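Local structure of phosphoinositol-specific phospholipase C (Pseudomonas sp., 5FYP) at residues L47-S59 against P63-G73. The protein probably cleaves phosphoinositol-containing phospholipids between the glycerol and the inositol phosphate headgroup, with calcium bound in its TIM-barrel-type catalytic domain. Residues are numbered along the deposited sequence; the frame is centred on the assembly and turned at random.
With CA (calcium ion), chain I.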
loop_
_atom_site.group_PDB
_atom_site.type_symbol
_atom_site.label_atom_id
_atom_site.label_comp_id
_atom_site.label_asym_id
_atom_site.label_seq_id
_atom_site.Cartn_x
_atom_site.Cartn_y
_atom_site.Cartn_z
ATOM N N LEU A 47 6.064 -0.279 3.330
ATOM C CA LEU A 47 7.009 -1.071 2.509
ATOM C C LEU A 47 6.426 -1.311 1.143
ATOM O O LEU A 47 5.312 -0.879 0.848
ATOM C CB LEU A 47 7.306 -2.438 3.193
ATOM C CG LEU A 47 8.227 -2.421 4.436
ATOM C CD1 LEU A 47 7.886 -1.572 5.616
ATOM C CD2 LEU A 47 8.469 -3.851 4.843
ATOM N N GLU A 48 7.192 -1.949 0.256
ATOM C CA GLU A 48 6.774 -2.135 -1.142
ATOM C C GLU A 48 7.336 -3.444 -1.670
ATOM O O GLU A 48 8.491 -3.770 -1.422
ATOM C CB GLU A 48 7.236 -0.978 -2.026
ATOM C CG GLU A 48 6.800 -1.085 -3.480
ATOM C CD GLU A 48 7.034 0.171 -4.291
ATOM O OE1 GLU A 48 7.796 1.043 -3.837
ATOM O OE2 GLU A 48 6.449 0.263 -5.409
ATOM N N LEU A 49 6.509 -4.137 -2.449
ATOM C CA LEU A 49 6.863 -5.349 -3.162
ATOM C C LEU A 49 6.405 -5.228 -4.599
ATOM O O LEU A 49 5.226 -4.984 -4.837
ATOM C CB LEU A 49 6.206 -6.586 -2.515
ATOM C CG LEU A 49 6.730 -6.936 -1.140
ATOM C CD1 LEU A 49 5.772 -7.795 -0.356
ATOM C CD2 LEU A 49 8.106 -7.594 -1.244
ATOM N N ASP A 50 7.309 -5.480 -5.562
ATOM C CA ASP A 50 6.929 -5.597 -6.970
ATOM C C ASP A 50 6.726 -7.073 -7.275
ATOM O O ASP A 50 7.638 -7.885 -7.019
ATOM C CB ASP A 50 8.032 -5.063 -7.892
ATOM C CG ASP A 50 8.213 -3.553 -7.834
ATOM O OD1 ASP A 50 7.398 -2.859 -7.227
ATOM O OD2 ASP A 50 9.217 -3.074 -8.420
ATOM N N PHE A 51 5.560 -7.430 -7.837
ATOM C CA PHE A 51 5.273 -8.855 -7.990
ATOM C C PHE A 51 4.825 -9.210 -9.390
ATOM O O PHE A 51 4.054 -8.499 -10.045
ATOM C CB PHE A 51 4.317 -9.355 -6.893
ATOM C CG PHE A 51 2.883 -8.900 -7.016
ATOM C CD1 PHE A 51 2.444 -7.650 -6.577
ATOM C CD2 PHE A 51 1.920 -9.776 -7.508
ATOM C CE1 PHE A 51 1.112 -7.286 -6.649
ATOM C CE2 PHE A 51 0.588 -9.425 -7.557
ATOM C CZ PHE A 51 0.181 -8.184 -7.141
ATOM N N TRP A 52 5.348 -10.347 -9.828
ATOM C CA TRP A 52 5.239 -10.858 -11.208
ATOM C C TRP A 52 4.555 -12.198 -11.187
ATOM O O TRP A 52 4.774 -13.033 -10.293
ATOM C CB TRP A 52 6.647 -11.004 -11.810
ATOM C CG TRP A 52 7.389 -9.706 -11.959
ATOM C CD1 TRP A 52 8.028 -8.998 -10.993
ATOM C CD2 TRP A 52 7.508 -8.935 -13.157
ATOM N NE1 TRP A 52 8.524 -7.835 -11.520
ATOM C CE2 TRP A 52 8.227 -7.773 -12.845
ATOM C CE3 TRP A 52 7.067 -9.118 -14.464
ATOM C CZ2 TRP A 52 8.500 -6.786 -13.790
ATOM C CZ3 TRP A 52 7.338 -8.140 -15.402
ATOM C CH2 TRP A 52 8.042 -6.987 -15.057
ATOM N N ASP A 53 3.735 -12.442 -12.202
ATOM C CA ASP A 53 3.122 -13.755 -12.376
ATOM C C ASP A 53 4.121 -14.803 -12.864
ATOM O O ASP A 53 4.065 -15.970 -12.500
ATOM C CB ASP A 53 1.982 -13.658 -13.395
ATOM C CG ASP A 53 0.724 -13.050 -12.808
ATOM O OD1 ASP A 53 0.806 -11.981 -12.164
ATOM O OD2 ASP A 53 -0.347 -13.696 -12.920
ATOM N N GLN A 54 5.008 -14.377 -13.764
ATOM C CA GLN A 54 5.900 -15.289 -14.492
ATOM C C GLN A 54 7.347 -15.140 -13.993
ATOM O O GLN A 54 7.710 -14.128 -13.403
ATOM C CB GLN A 54 5.851 -14.985 -15.995
ATOM C CG GLN A 54 4.500 -14.957 -16.648
ATOM C CD GLN A 54 3.888 -16.306 -16.724
ATOM O OE1 GLN A 54 4.574 -17.331 -16.629
ATOM N NE2 GLN A 54 2.582 -16.328 -16.832
ATOM N N ARG A 55 8.167 -16.150 -14.260
ATOM C CA ARG A 55 9.596 -16.131 -13.899
ATOM C C ARG A 55 10.346 -15.129 -14.742
ATOM O O ARG A 55 11.283 -14.485 -14.269
ATOM C CB ARG A 55 10.179 -17.539 -14.075
ATOM C CG ARG A 55 11.649 -17.675 -13.677
ATOM C CD ARG A 55 12.147 -19.111 -13.802
ATOM N NE ARG A 55 11.546 -19.939 -12.753
ATOM C CZ ARG A 55 11.835 -19.918 -11.430
ATOM N NH1 ARG A 55 12.773 -19.098 -10.911
ATOM N NH2 ARG A 55 11.177 -20.747 -10.599
ATOM N N ASP A 56 9.943 -15.005 -15.988
ATOM C CA ASP A 56 10.356 -13.923 -16.861
ATOM C C ASP A 56 9.104 -13.237 -17.382
ATOM O O ASP A 56 8.154 -13.175 -16.661
ATOM C CB ASP A 56 11.355 -14.400 -17.939
ATOM C CG ASP A 56 10.806 -15.480 -18.861
ATOM O OD1 ASP A 56 9.571 -15.701 -18.891
ATOM O OD2 ASP A 56 11.646 -16.112 -19.530
ATOM N N ALA A 57 9.122 -12.656 -18.569
ATOM C CA ALA A 57 7.958 -11.970 -19.102
ATOM C C ALA A 57 6.886 -12.896 -19.645
ATOM O O ALA A 57 5.757 -12.462 -19.828
ATOM C CB ALA A 57 8.397 -10.985 -20.190
ATOM N N VAL A 58 7.236 -14.150 -19.927
ATOM C CA VAL A 58 6.381 -15.018 -20.739
ATOM C C VAL A 58 6.249 -16.441 -20.234
ATOM O O VAL A 58 5.539 -17.233 -20.849
ATOM C CB VAL A 58 6.920 -15.017 -22.201
ATOM C CG1 VAL A 58 8.231 -15.786 -22.370
ATOM C CG2 VAL A 58 5.895 -15.479 -23.244
ATOM N N SER A 59 6.938 -16.801 -19.157
ATOM C CA SER A 59 7.041 -18.204 -18.772
ATOM C C SER A 59 7.347 -18.397 -17.302
ATOM O O SER A 59 7.908 -17.537 -16.650
ATOM C CB SER A 59 8.118 -18.900 -19.615
ATOM O OG SER A 59 9.385 -18.371 -19.281
ATOM N N PRO A 63 0.443 -21.915 -10.069
ATOM C CA PRO A 63 -0.780 -21.415 -9.438
ATOM C C PRO A 63 -0.548 -20.931 -8.026
ATOM O O PRO A 63 0.295 -21.475 -7.311
ATOM C CB PRO A 63 -1.703 -22.648 -9.401
ATOM C CG PRO A 63 -1.109 -23.611 -10.305
ATOM C CD PRO A 63 0.331 -23.319 -10.449
ATOM N N HIS A 64 -1.285 -19.899 -7.642
ATOM C CA HIS A 64 -1.330 -19.468 -6.232
ATOM C C HIS A 64 0.006 -18.928 -5.735
ATOM O O HIS A 64 0.271 -18.958 -4.564
ATOM C CB HIS A 64 -1.813 -20.617 -5.317
ATOM C CG HIS A 64 -2.959 -21.403 -5.871
ATOM N ND1 HIS A 64 -2.987 -22.777 -5.876
ATOM C CD2 HIS A 64 -4.081 -21.002 -6.499
ATOM C CE1 HIS A 64 -4.114 -23.185 -6.432
ATOM N NE2 HIS A 64 -4.790 -22.132 -6.829
ATOM N N HIS A 65 0.828 -18.466 -6.673
ATOM C CA HIS A 65 2.212 -18.057 -6.442
ATOM C C HIS A 65 2.556 -16.877 -7.303
ATOM O O HIS A 65 2.112 -16.810 -8.431
ATOM C CB HIS A 65 3.099 -19.246 -6.873
ATOM C CG HIS A 65 4.567 -18.947 -7.001
ATOM N ND1 HIS A 65 5.167 -18.365 -8.108
ATOM C CD2 HIS A 65 5.566 -19.196 -6.130
ATOM C CE1 HIS A 65 6.465 -18.231 -7.880
ATOM N NE2 HIS A 65 6.736 -18.771 -6.695
ATOM N N TRP A 66 3.366 -15.967 -6.765
ATOM C CA TRP A 66 3.923 -14.862 -7.549
ATOM C C TRP A 66 5.391 -14.686 -7.158
ATOM O O TRP A 66 5.775 -15.013 -6.040
ATOM C CB TRP A 66 3.169 -13.545 -7.325
ATOM C CG TRP A 66 1.745 -13.514 -7.883
ATOM C CD1 TRP A 66 1.373 -12.918 -9.056
ATOM C CD2 TRP A 66 0.538 -14.029 -7.289
ATOM N NE1 TRP A 66 0.024 -13.025 -9.218
ATOM C CE2 TRP A 66 -0.518 -13.698 -8.156
ATOM C CE3 TRP A 66 0.257 -14.744 -6.123
ATOM C CZ2 TRP A 66 -1.823 -14.059 -7.888
ATOM C CZ3 TRP A 66 -1.057 -15.105 -5.861
ATOM C CH2 TRP A 66 -2.066 -14.770 -6.739
ATOM N N PHE A 67 6.173 -14.123 -8.086
ATOM C CA PHE A 67 7.589 -13.822 -7.881
ATOM C C PHE A 67 7.740 -12.379 -7.423
ATOM O O PHE A 67 6.880 -11.536 -7.726
ATOM C CB PHE A 67 8.356 -13.973 -9.177
ATOM C CG PHE A 67 8.365 -15.352 -9.741
ATOM C CD1 PHE A 67 7.351 -15.775 -10.606
ATOM C CD2 PHE A 67 9.394 -16.241 -9.463
ATOM C CE1 PHE A 67 7.371 -17.045 -11.162
ATOM C CE2 PHE A 67 9.426 -17.511 -10.006
ATOM C CZ PHE A 67 8.430 -17.908 -10.864
ATOM N N VAL A 68 8.865 -12.068 -6.776
ATOM C CA VAL A 68 9.194 -10.689 -6.404
ATOM C C VAL A 68 10.564 -10.353 -6.983
ATOM O O VAL A 68 11.573 -10.972 -6.632
ATOM C CB VAL A 68 9.140 -10.462 -4.892
ATOM C CG1 VAL A 68 9.730 -9.119 -4.496
ATOM C CG2 VAL A 68 7.711 -10.593 -4.384
ATOM N N ARG A 69 10.570 -9.329 -7.840
ATOM C CA ARG A 69 11.780 -8.814 -8.490
ATOM C C ARG A 69 11.437 -7.488 -9.147
ATOM O O ARG A 69 10.243 -7.172 -9.329
ATOM C CB ARG A 69 12.317 -9.776 -9.547
ATOM C CG ARG A 69 11.390 -9.952 -10.741
ATOM C CD ARG A 69 12.032 -10.836 -11.795
ATOM N NE ARG A 69 11.158 -10.994 -12.967
ATOM C CZ ARG A 69 10.141 -11.832 -13.031
ATOM N NH1 ARG A 69 9.906 -12.700 -12.052
ATOM N NH2 ARG A 69 9.324 -11.801 -14.102
ATOM N N HIS A 70 12.464 -6.767 -9.577
ATOM C CA HIS A 70 12.243 -5.496 -10.231
ATOM C C HIS A 70 12.010 -5.615 -11.742
ATOM O O HIS A 70 11.059 -5.040 -12.265
ATOM C CB HIS A 70 13.408 -4.561 -9.958
ATOM C CG HIS A 70 13.199 -3.158 -10.453
ATOM N ND1 HIS A 70 13.948 -2.605 -11.451
ATOM C CD2 HIS A 70 12.269 -2.235 -10.143
ATOM C CE1 HIS A 70 13.546 -1.371 -11.688
ATOM N NE2 HIS A 70 12.517 -1.127 -10.917
ATOM N N ASN A 71 12.890 -6.331 -12.415
ATOM C CA ASN A 71 12.880 -6.340 -13.870
ATOM C C ASN A 71 12.089 -7.495 -14.467
ATOM O O ASN A 71 11.848 -8.468 -13.794
ATOM C CB ASN A 71 14.310 -6.369 -14.381
ATOM C CG ASN A 71 15.103 -5.148 -13.939
ATOM O OD1 ASN A 71 16.143 -5.270 -13.320
ATOM N ND2 ASN A 71 14.551 -3.964 -14.171
ATOM N N PRO A 72 11.658 -7.367 -15.741
ATOM C CA PRO A 72 10.887 -8.458 -16.351
ATOM C C PRO A 72 11.592 -9.788 -16.372
ATOM O O PRO A 72 10.943 -10.815 -16.234
ATOM C CB PRO A 72 10.645 -7.990 -17.791
ATOM C CG PRO A 72 10.907 -6.540 -17.822
ATOM C CD PRO A 72 11.671 -6.154 -16.570
ATOM N N GLY A 73 12.905 -9.772 -16.554
ATOM C CA GLY A 73 13.698 -11.032 -16.489
ATOM C C GLY A 73 13.920 -11.755 -17.850
ATOM O O GLY A 73 14.637 -12.804 -17.942
HETATM CA CA CA I . 7.520 -0.552 -7.386
HETATM O O HOH W 1 8.742 -0.616 -9.473
HETATM O O HOH W 2 -2.046 -12.371 -11.270
HETATM O O HOH W 3 3.748 -17.739 -10.453
HETATM O O HOH W 4 14.230 -15.958 -18.647
HETATM O O HOH W 5 7.792 1.726 -8.102
#
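Strand 46-52 of the TIM-barrel-type fold carries two ligands of the calcium site, Glu-48 and Asp-50, and just beyond them, at Phe-51 and Trp-52, pairs antiparallel with the short edge strand 67-68. Asn-27 and Asp-119 complete the protein ligands. Trp-52 and Phe-67 form the hydrogen-bonded pair: Trp-52 N gives to Phe-67 O at 2.9 Å, and Phe-67 N gives to Trp-52 O. On the face of Phe-51 and Val-68, the edge of the Phe-51 ring meets the five-membered ring of Trp-66 in a T-shaped stack, planes 81° apart.

On the face of Trp-52 and Phe-67, the side chain of Arg-69 comes back from the loop after strand 67-68. Its CG sits between the backbone N and the carbonyl carbon (chi1 66°), and the chain then runs extended to NE, which carries the guanidinium over the indole. There it lies flat on Trp-52, a cation-pi stack with CZ 4.0 Å from the centroid of the five-membered ring. Arg-55 O sits over the opposite guanidinium face, 3.1 Å from Arg-69 CZ. NH1 and NH2 of Arg-69 both bond end-on to Gln-54 O, at 2.9 Å each; NH2 also reaches Pro-72 O, and NH1 Gly-79 O. Trp-52 NE1 donates to Arg-69 O at 2.9 Å, from above the carbonyl plane. Pro-72 CA rests over the six-membered ring of Trp-52. A leucine at Trp-52 would probably leave Arg-69 O without its indole donor and the guanidinium without its aromatic base.

Arg-55 CA makes a CH-pi contact over one face of Phe-67, 3.8 Å from the centroid of that ring. The buried arginine is thus fixed by carbonyl oxygens and an indole face, which ties together the loops that follow the two strands.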